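Local structure of putative sugar phosphate isomerase (Acidithiobacillus ferrooxidans, 3L2H) at residues H24-G29 with P132-R137; V128-Y131 with K136-Y139. The protein is of unproven function but is probably a metal-binding protein with a cupin fold, possibly a sugar phosphate isomerase. All blocks are in the same frame, centred on the assembly; numbering follows the deposited sequence.

Contact 1: H24-G29 with P132-R137; sequences HFLNPG and PNQHKR
L26 overlaps the start of Q134's side chain, its CB lying 4.2 Å from Q134 CG. The contact joins two beta turns of a cupin chain. One is a type I turn from H24 to N27, between strands 20-24 and 27-36. The other is the loop of the hairpin 126-131/136-141, where H135 and K136 both face Y131 in a G1 beta bulge. L26 supplies about half of the contact. Its CG stands beside the backbone N (chi1 -70°), and the branch beyond it reaches K136. There L26 CD2 comes to 4.3 Å from K136 CD, on the aliphatic part of the lysine. The Q134 chain bends at chi2 (-52°) and brings its amide near the turn. Q134 NE2 is 3.8 Å from L26 O, too far for a hydrogen bond; its bonded partner is E61. The meeting is therefore by van der Waals contact, and it is small, with 141 Å² buried in total.

N27 holds the chain just after the first turn. Its OD1 accepts from G29 N in an Asx turn, and its ND2 bonds to E58 and to T60 O outside it. The turn itself is braced from within. F25 turns one ring face to L26 CG, which sits 3.5 Å above the ring plane toward the rim. L26 N donates to H24 ND1 at 3.0 Å, nearly in the imidazole plane and with an N-H...N angle of 163°.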
loop_
_atom_site.group_PDB
_atom_site.type_symbol
_atom_site.label_atom_id
_atom_site.label_comp_id
_atom_site.label_asym_id
_atom_site.label_seq_id
_atom_site.Cartn_x
_atom_site.Cartn_y
_atom_site.Cartn_z
ATOM N N HIS B 24 28.104 4.174 -7.556
ATOM C CA HIS B 24 26.928 3.935 -8.366
ATOM C C HIS B 24 27.300 3.078 -9.594
ATOM O O HIS B 24 28.323 3.349 -10.288
ATOM C CB HIS B 24 26.285 5.248 -8.773
ATOM C CG HIS B 24 24.896 5.072 -9.245
ATOM N ND1 HIS B 24 24.594 4.473 -10.446
ATOM C CD2 HIS B 24 23.715 5.314 -8.632
ATOM C CE1 HIS B 24 23.286 4.366 -10.555
ATOM N NE2 HIS B 24 22.730 4.888 -9.482
ATOM N N PHE B 25 26.476 2.070 -9.919
ATOM C CA PHE B 25 26.858 1.166 -11.041
ATOM C C PHE B 25 26.822 1.828 -12.434
ATOM O O PHE B 25 27.426 1.299 -13.391
ATOM C CB PHE B 25 26.035 -0.126 -11.047
ATOM C CG PHE B 25 24.676 0.002 -11.699
ATOM C CD1 PHE B 25 23.653 0.675 -11.076
ATOM C CD2 PHE B 25 24.429 -0.567 -12.930
ATOM C CE1 PHE B 25 22.379 0.769 -11.667
ATOM C CE2 PHE B 25 23.155 -0.437 -13.529
ATOM C CZ PHE B 25 22.136 0.195 -12.858
ATOM N N LEU B 26 26.191 3.004 -12.521
ATOM C CA LEU B 26 26.119 3.771 -13.758
ATOM C C LEU B 26 27.031 4.985 -13.769
ATOM O O LEU B 26 27.085 5.687 -14.800
ATOM C CB LEU B 26 24.653 4.161 -14.073
ATOM C CG LEU B 26 23.719 3.004 -14.498
ATOM C CD1 LEU B 26 22.211 3.435 -14.667
ATOM C CD2 LEU B 26 24.233 2.327 -15.785
ATOM N N ASN B 27 27.791 5.215 -12.697
ATOM C CA ASN B 27 28.662 6.417 -12.633
ATOM C C ASN B 27 29.877 6.143 -11.764
ATOM O O ASN B 27 29.767 6.113 -10.522
ATOM C CB ASN B 27 27.902 7.657 -12.129
ATOM C CG ASN B 27 28.744 8.906 -12.177
ATOM O OD1 ASN B 27 29.936 8.856 -12.512
ATOM N ND2 ASN B 27 28.152 10.034 -11.792
ATOM N N PRO B 28 31.036 5.944 -12.394
ATOM C CA PRO B 28 32.209 5.621 -11.604
ATOM C C PRO B 28 32.722 6.799 -10.787
ATOM O O PRO B 28 33.518 6.603 -9.880
ATOM C CB PRO B 28 33.247 5.169 -12.672
ATOM C CG PRO B 28 32.818 5.764 -13.891
ATOM C CD PRO B 28 31.322 5.854 -13.843
ATOM N N GLY B 29 32.274 8.014 -11.109
ATOM C CA GLY B 29 32.605 9.177 -10.305
ATOM C C GLY B 29 31.721 9.339 -9.077
ATOM O O GLY B 29 32.030 10.156 -8.184
ATOM N N PRO B 132 18.503 9.609 -17.192
ATOM C CA PRO B 132 18.429 10.203 -18.542
ATOM C C PRO B 132 19.774 10.258 -19.294
ATOM O O PRO B 132 19.779 10.108 -20.522
ATOM C CB PRO B 132 17.879 11.604 -18.296
ATOM C CG PRO B 132 17.197 11.550 -16.908
ATOM C CD PRO B 132 17.928 10.481 -16.135
ATOM N N ASN B 133 20.886 10.436 -18.589
ATOM C CA ASN B 133 22.192 10.575 -19.256
ATOM C C ASN B 133 22.714 9.250 -19.764
ATOM O O ASN B 133 23.588 9.239 -20.663
ATOM C CB ASN B 133 23.244 11.261 -18.366
ATOM C CG ASN B 133 22.906 12.737 -18.106
ATOM O OD1 ASN B 133 22.101 13.345 -18.837
ATOM N ND2 ASN B 133 23.496 13.297 -17.081
ATOM N N GLN B 134 22.163 8.155 -19.257
ATOM C CA GLN B 134 22.493 6.853 -19.752
ATOM C C GLN B 134 21.402 6.300 -20.709
ATOM O O GLN B 134 21.572 5.221 -21.196
ATOM C CB GLN B 134 22.701 5.858 -18.592
ATOM C CG GLN B 134 23.735 6.353 -17.532
ATOM C CD GLN B 134 25.040 6.761 -18.140
ATOM O OE1 GLN B 134 25.517 6.122 -19.087
ATOM N NE2 GLN B 134 25.635 7.830 -17.637
ATOM N N HIS B 135 20.307 7.023 -20.928
ATOM C CA HIS B 135 19.217 6.559 -21.792
ATOM C C HIS B 135 18.627 5.241 -21.275
ATOM O O HIS B 135 18.307 4.341 -22.059
ATOM C CB HIS B 135 19.738 6.433 -23.238
ATOM C CG HIS B 135 18.695 6.532 -24.289
ATOM N ND1 HIS B 135 18.445 5.506 -25.188
ATOM C CD2 HIS B 135 17.827 7.523 -24.593
ATOM C CE1 HIS B 135 17.494 5.893 -26.025
ATOM N NE2 HIS B 135 17.079 7.098 -25.671
ATOM N N LYS B 136 18.482 5.139 -19.952
ATOM C CA LYS B 136 17.957 3.929 -19.326
ATOM C C LYS B 136 16.844 4.203 -18.313
ATOM O O LYS B 136 16.870 5.195 -17.613
ATOM C CB LYS B 136 19.089 3.164 -18.611
ATOM C CG LYS B 136 20.124 2.542 -19.577
ATOM C CD LYS B 136 21.257 2.013 -18.843
ATOM C CE LYS B 136 22.493 1.725 -19.766
ATOM N NZ LYS B 136 22.107 1.114 -21.046
ATOM N N ARG B 137 15.920 3.259 -18.230
ATOM C CA ARG B 137 14.860 3.263 -17.249
ATOM C C ARG B 137 14.999 1.976 -16.463
ATOM O O ARG B 137 15.128 0.895 -17.051
ATOM C CB ARG B 137 13.488 3.323 -17.909
ATOM C CG ARG B 137 12.324 3.213 -16.903
ATOM C CD ARG B 137 11.006 3.689 -17.499
ATOM N NE ARG B 137 10.966 5.136 -17.561
ATOM C CZ ARG B 137 9.934 5.828 -18.020
ATOM N NH1 ARG B 137 8.835 5.196 -18.442
ATOM N NH2 ARG B 137 9.976 7.143 -18.036
#

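Contact 2: V128-Y131 with K136-Y139; sequences VVDY and KRLY
V129 and L138 form a hydrogen-bonded pair at the middle of an antiparallel beta hairpin. V129 N donates to L138 O at 2.9 Å, and L138 N to V129 O at 2.8 Å. Nearer the loop, Y131 N donates to K136 O at 2.8 Å, while the return bond from K136 N to Y131 O is long and weak. V128-Y139 and D130-R137 are the non-hydrogen-bonded pairs.

The charged contact is between D130 and R137, which lie side by side. R137 grips the carboxylate side-on. NE reaches OD1 of D130 at 2.6 Å on its syn lone pair, almost straight at 173°, and NH2 reaches OD2 of D130 at 3.0 Å. Held by two nitrogens, the guanidinium cannot easily turn about its last bonds. A bend at chi3 (-76°) brings it to within 17° of the carboxylate plane. D130 OD2 is also hydrogen-bonded to H66 NE2, and R137 NH1 pairs with E144 of the second subunit.

Apolar contacts line both faces. Beside the salt bridge, V128 CG1 packs on R137 CD at 3.6 Å, and V128 CG2 lies by Y139 CD1. On the face of V129 and Y131, L138 CB meets the edge of the Y131 ring at CE2 (4.1 Å).

Y139 stacks on Y139 of the second subunit. Within the chain, strand 64-65 flanks 126-131 and strand 144-149 flanks 136-141.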
loop_
_atom_site.group_PDB
_atom_site.type_symbol
_atom_site.label_atom_id
_atom_site.label_comp_id
_atom_site.label_asym_id
_atom_site.label_seq_id
_atom_site.Cartn_x
_atom_site.Cartn_y
_atom_site.Cartn_z
ATOM N N VAL B 128 10.233 3.158 -10.162
ATOM C CA VAL B 128 10.734 3.288 -11.504
ATOM C C VAL B 128 11.725 4.437 -11.408
ATOM O O VAL B 128 11.417 5.476 -10.802
ATOM C CB VAL B 128 9.640 3.580 -12.521
ATOM C CG1 VAL B 128 10.275 3.732 -13.936
ATOM C CG2 VAL B 128 8.546 2.490 -12.495
ATOM N N VAL B 129 12.923 4.244 -11.930
ATOM C CA VAL B 129 13.927 5.281 -11.863
ATOM C C VAL B 129 14.498 5.517 -13.234
ATOM O O VAL B 129 14.910 4.559 -13.899
ATOM C CB VAL B 129 15.060 4.924 -10.909
ATOM C CG1 VAL B 129 16.077 6.125 -10.823
ATOM C CG2 VAL B 129 14.511 4.506 -9.534
ATOM N N ASP B 130 14.556 6.784 -13.652
ATOM C CA ASP B 130 15.121 7.134 -14.937
ATOM C C ASP B 130 16.531 7.637 -14.758
ATOM O O ASP B 130 16.808 8.383 -13.824
ATOM C CB ASP B 130 14.322 8.202 -15.644
ATOM C CG ASP B 130 13.034 7.667 -16.223
ATOM O OD1 ASP B 130 13.007 6.455 -16.520
ATOM O OD2 ASP B 130 12.038 8.425 -16.297
ATOM N N TYR B 131 17.417 7.170 -15.641
ATOM C CA TYR B 131 18.789 7.680 -15.732
ATOM C C TYR B 131 18.949 8.357 -17.090
ATOM O O TYR B 131 19.461 7.757 -18.043
ATOM C CB TYR B 131 19.790 6.553 -15.528
ATOM C CG TYR B 131 19.653 5.862 -14.203
ATOM C CD1 TYR B 131 20.121 6.440 -13.044
ATOM C CD2 TYR B 131 19.035 4.634 -14.115
ATOM C CE1 TYR B 131 20.007 5.817 -11.829
ATOM C CE2 TYR B 131 18.896 3.992 -12.893
ATOM C CZ TYR B 131 19.403 4.574 -11.764
ATOM O OH TYR B 131 19.251 3.938 -10.546
ATOM N N LYS B 136 18.482 5.139 -19.952
ATOM C CA LYS B 136 17.957 3.929 -19.326
ATOM C C LYS B 136 16.844 4.203 -18.313
ATOM O O LYS B 136 16.870 5.195 -17.613
ATOM C CB LYS B 136 19.089 3.164 -18.611
ATOM C CG LYS B 136 20.124 2.542 -19.577
ATOM C CD LYS B 136 21.257 2.013 -18.843
ATOM C CE LYS B 136 22.493 1.725 -19.766
ATOM N NZ LYS B 136 22.107 1.114 -21.046
ATOM N N ARG B 137 15.920 3.259 -18.230
ATOM C CA ARG B 137 14.860 3.263 -17.249
ATOM C C ARG B 137 14.999 1.976 -16.463
ATOM O O ARG B 137 15.128 0.895 -17.051
ATOM C CB ARG B 137 13.488 3.323 -17.909
ATOM C CG ARG B 137 12.324 3.213 -16.903
ATOM C CD ARG B 137 11.006 3.689 -17.499
ATOM N NE ARG B 137 10.966 5.136 -17.561
ATOM C CZ ARG B 137 9.934 5.828 -18.020
ATOM N NH1 ARG B 137 8.835 5.196 -18.442
ATOM N NH2 ARG B 137 9.976 7.143 -18.036
ATOM N N LEU B 138 14.964 2.104 -15.142
ATOM C CA LEU B 138 14.969 0.947 -14.250
ATOM C C LEU B 138 13.575 0.725 -13.642
ATOM O O LEU B 138 13.039 1.629 -13.059
ATOM C CB LEU B 138 15.939 1.168 -13.118
ATOM C CG LEU B 138 15.933 0.137 -11.982
ATOM C CD1 LEU B 138 16.453 -1.193 -12.454
ATOM C CD2 LEU B 138 16.755 0.677 -10.798
ATOM N N TYR B 139 13.039 -0.486 -13.771
ATOM C CA TYR B 139 11.794 -0.845 -13.158
ATOM C C TYR B 139 12.201 -1.780 -12.036
ATOM O O TYR B 139 12.853 -2.797 -12.304
ATOM C CB TYR B 139 10.907 -1.591 -14.127
ATOM C CG TYR B 139 10.536 -0.868 -15.390
ATOM C CD1 TYR B 139 9.413 -0.058 -15.453
ATOM C CD2 TYR B 139 11.298 -1.029 -16.538
ATOM C CE1 TYR B 139 9.083 0.599 -16.676
ATOM C CE2 TYR B 139 11.006 -0.382 -17.699
ATOM C CZ TYR B 139 9.858 0.411 -17.772
ATOM O OH TYR B 139 9.582 0.998 -18.969
#

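Overall arrangement
From the N terminus, the chain runs through strand 20-24 into the turn of contact 1. It then builds most of the cupin core, about a hundred residues, before strand 126-131 enters the small four-stranded sheet. Contact 2 closes the short hairpin loop between 126-131 and 136-141. Contact 1 closes the long excursion, bringing the turn at one edge of the six-stranded sheet onto that hairpin's loop end. The two contacts cross: contact 2 starts inside the span of contact 1 and ends beyond it, overlapping at K136 and R137. Y131 links them physically: L26 CD1 lies 3.4 Å from Y131 CD2. Their centres are 10 Å apart, and both regions touch the second subunit.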